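PDB 3ZMB: farnesyl pyrophosphate synthase from Pseudomonas aeruginosa, which catalyses the condensation of isopentenyl diphosphate with geranyl diphosphate to give the C15 isoprenoid precursor farnesyl diphosphate. Local coordinates for residues A184-S189 with R210-I215. Sequence-based numbering, arbitrary orientation.
With 6H6 (3-(2-oxo-1,3-benzoxazol-3(2H)-yl)propanoic acid), chain D.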
loop_
_atom_site.group_PDB
_atom_site.type_symbol
_atom_site.label_atom_id
_atom_site.label_comp_id
_atom_site.label_asym_id
_atom_site.label_seq_id
_atom_site.Cartn_x
_atom_site.Cartn_y
_atom_site.Cartn_z
ATOM N N ALA A 184 14.941 1.809 -6.692
ATOM C CA ALA A 184 14.110 0.624 -6.544
ATOM C C ALA A 184 12.868 0.710 -7.409
ATOM O O ALA A 184 12.467 -0.311 -8.051
ATOM C CB ALA A 184 13.718 0.394 -5.061
ATOM N N LEU A 185 12.238 1.872 -7.426
ATOM C CA LEU A 185 10.980 1.996 -8.155
ATOM C C LEU A 185 11.238 2.091 -9.655
ATOM O O LEU A 185 10.415 1.597 -10.456
ATOM C CB LEU A 185 10.193 3.201 -7.694
ATOM C CG LEU A 185 8.788 3.377 -8.213
ATOM C CD1 LEU A 185 7.890 2.173 -8.015
ATOM C CD2 LEU A 185 8.115 4.625 -7.687
ATOM N N ILE A 186 12.302 2.798 -10.042
ATOM C CA ILE A 186 12.738 2.792 -11.450
ATOM C C ILE A 186 12.968 1.372 -11.982
ATOM O O ILE A 186 12.493 0.992 -13.073
ATOM C CB ILE A 186 13.964 3.707 -11.630
ATOM C CG1 ILE A 186 13.481 5.170 -11.536
ATOM C CG2 ILE A 186 14.683 3.466 -12.967
ATOM C CD1 ILE A 186 14.569 6.114 -11.229
ATOM N N GLU A 187 13.689 0.596 -11.202
ATOM C CA GLU A 187 13.960 -0.801 -11.515
ATOM C C GLU A 187 12.705 -1.654 -11.539
ATOM O O GLU A 187 12.512 -2.542 -12.420
ATOM C CB GLU A 187 14.970 -1.368 -10.517
ATOM C CG GLU A 187 16.352 -0.730 -10.708
ATOM C CD GLU A 187 17.197 -0.602 -9.445
ATOM O OE1 GLU A 187 17.232 -1.610 -8.721
ATOM O OE2 GLU A 187 17.904 0.468 -9.256
ATOM N N ALA A 188 11.798 -1.379 -10.635
ATOM C CA ALA A 188 10.538 -2.141 -10.652
ATOM C C ALA A 188 9.684 -1.776 -11.877
ATOM O O ALA A 188 8.877 -2.589 -12.318
ATOM C CB ALA A 188 9.757 -1.868 -9.387
ATOM N N SER A 189 9.764 -0.538 -12.336
ATOM C CA SER A 189 8.997 -0.098 -13.494
ATOM C C SER A 189 9.426 -0.923 -14.697
ATOM O O SER A 189 8.603 -1.408 -15.471
ATOM C CB SER A 189 9.245 1.371 -13.750
ATOM O OG SER A 189 8.783 2.095 -12.606
ATOM N N ARG A 210 20.155 -4.208 -14.991
ATOM C CA ARG A 210 21.414 -3.453 -15.117
ATOM C C ARG A 210 21.188 -2.116 -15.816
ATOM O O ARG A 210 21.703 -1.096 -15.436
ATOM C CB ARG A 210 22.441 -4.248 -15.899
ATOM C CG ARG A 210 23.014 -5.419 -15.121
ATOM C CD ARG A 210 24.341 -5.884 -15.792
ATOM N NE ARG A 210 24.158 -6.477 -17.090
ATOM C CZ ARG A 210 23.665 -7.706 -17.271
ATOM N NH1 ARG A 210 23.313 -8.475 -16.230
ATOM N NH2 ARG A 210 23.525 -8.184 -18.487
ATOM N N TYR A 211 20.379 -2.175 -16.847
ATOM C CA TYR A 211 19.927 -0.986 -17.515
ATOM C C TYR A 211 19.346 0.036 -16.531
ATOM O O TYR A 211 19.783 1.215 -16.477
ATOM C CB TYR A 211 18.961 -1.339 -18.665
ATOM C CG TYR A 211 18.295 -0.108 -19.252
ATOM C CD1 TYR A 211 18.923 0.635 -20.302
ATOM C CD2 TYR A 211 17.114 0.377 -18.717
ATOM C CE1 TYR A 211 18.338 1.772 -20.772
ATOM C CE2 TYR A 211 16.505 1.535 -19.206
ATOM C CZ TYR A 211 17.120 2.235 -20.208
ATOM O OH TYR A 211 16.484 3.343 -20.682
ATOM N N ALA A 212 18.377 -0.412 -15.757
ATOM C CA ALA A 212 17.617 0.451 -14.824
ATOM C C ALA A 212 18.477 1.039 -13.733
ATOM O O ALA A 212 18.375 2.204 -13.425
ATOM C CB ALA A 212 16.414 -0.341 -14.254
ATOM N N GLU A 213 19.409 0.240 -13.220
ATOM C CA GLU A 213 20.335 0.689 -12.198
ATOM C C GLU A 213 21.151 1.849 -12.733
ATOM O O GLU A 213 21.318 2.876 -12.062
ATOM C CB GLU A 213 21.280 -0.438 -11.773
ATOM C CG GLU A 213 20.568 -1.564 -11.045
ATOM C CD GLU A 213 21.390 -2.870 -10.872
ATOM O OE1 GLU A 213 22.325 -3.185 -11.627
ATOM O OE2 GLU A 213 21.000 -3.661 -10.039
ATOM N N ALA A 214 21.607 1.663 -13.981
ATOM C CA ALA A 214 22.483 2.609 -14.677
ATOM C C ALA A 214 21.748 3.907 -14.969
ATOM O O ALA A 214 22.249 4.976 -14.637
ATOM C CB ALA A 214 23.031 2.001 -15.948
ATOM N N ILE A 215 20.564 3.860 -15.551
ATOM C CA ILE A 215 19.891 5.109 -15.838
ATOM C C ILE A 215 19.425 5.840 -14.584
ATOM O O ILE A 215 19.380 7.055 -14.581
ATOM C CB ILE A 215 18.712 4.986 -16.816
ATOM C CG1 ILE A 215 17.658 4.023 -16.330
ATOM C CG2 ILE A 215 19.221 4.499 -18.138
ATOM C CD1 ILE A 215 16.292 4.579 -16.670
HETATM O O 6H6 D . 10.663 11.710 -11.397
HETATM N N1 6H6 D . 13.557 11.618 -14.100
HETATM O O1 6H6 D . 12.948 12.907 -15.901
HETATM C C2 6H6 D . 13.493 11.902 -15.420
HETATM O O2 6H6 D . 14.114 10.901 -16.163
HETATM C C3 6H6 D . 14.567 10.005 -15.224
HETATM C C4 6H6 D . 15.263 8.831 -15.362
HETATM C C5 6H6 D . 15.600 8.104 -14.242
HETATM C C6 6H6 D . 15.237 8.583 -12.996
HETATM C C7 6H6 D . 14.523 9.752 -12.818
HETATM C C8 6H6 D . 14.198 10.456 -13.948
HETATM C C9 6H6 D . 13.020 12.414 -12.943
HETATM C C10 6H6 D . 11.627 12.990 -13.126
HETATM C C11 6H6 D . 10.553 12.085 -12.547
HETATM O OXT 6H6 D . 9.602 11.824 -13.269
HETATM O O HOH W 1 17.978 2.867 -10.813
HETATM O O HOH W 2 19.949 -2.224 -7.836
#
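The backbone O of Ala212 accepts a hydrogen bond of 2.7 Å from a water molecule that also donates to Glu187 OE2 on the facing helix. A second water serves the other oxygen of this carboxylate, donating to Glu187 OE1 and, at 2.8 Å, to Glu213 OE2. No direct hydrogen bond links the two segments. The two carboxylates stand nearly perpendicular, their planes 89° apart, with the second water relaying between oxygens that would otherwise probably repel, Glu187 OE1 and Glu213 OE2 being 4.5 Å apart. A bend at chi2 (149°) turns the Glu187 carboxylate over the CG of Glu213, while Glu187 CG lies 3.6 Å from Ala212 CB. That methyl points at the other helix where the backbones come nearest: the CA atoms of Glu187 and Ala212 are 5.1 Å apart, a closeness that the small alanine allows. Beside Ala212, Ile186 divides its branches: CG2, anti to the backbone N, meets Ile215 CD1 at 4.2 Å, whereas Ile186 CD1 lies against the benzo ring of the bound benzoxazolone. The ligand is also hydrogen-bonded to Arg48. The segments run roughly antiparallel (143°) within helices 171-196 and 202-227, consecutive members of the mainly helical fold of the polyprenyl synthetase family; Leu51 of helix 47-58 packs on both isoleucines, and helices 256-273 and 282-293 adjoin Ile215.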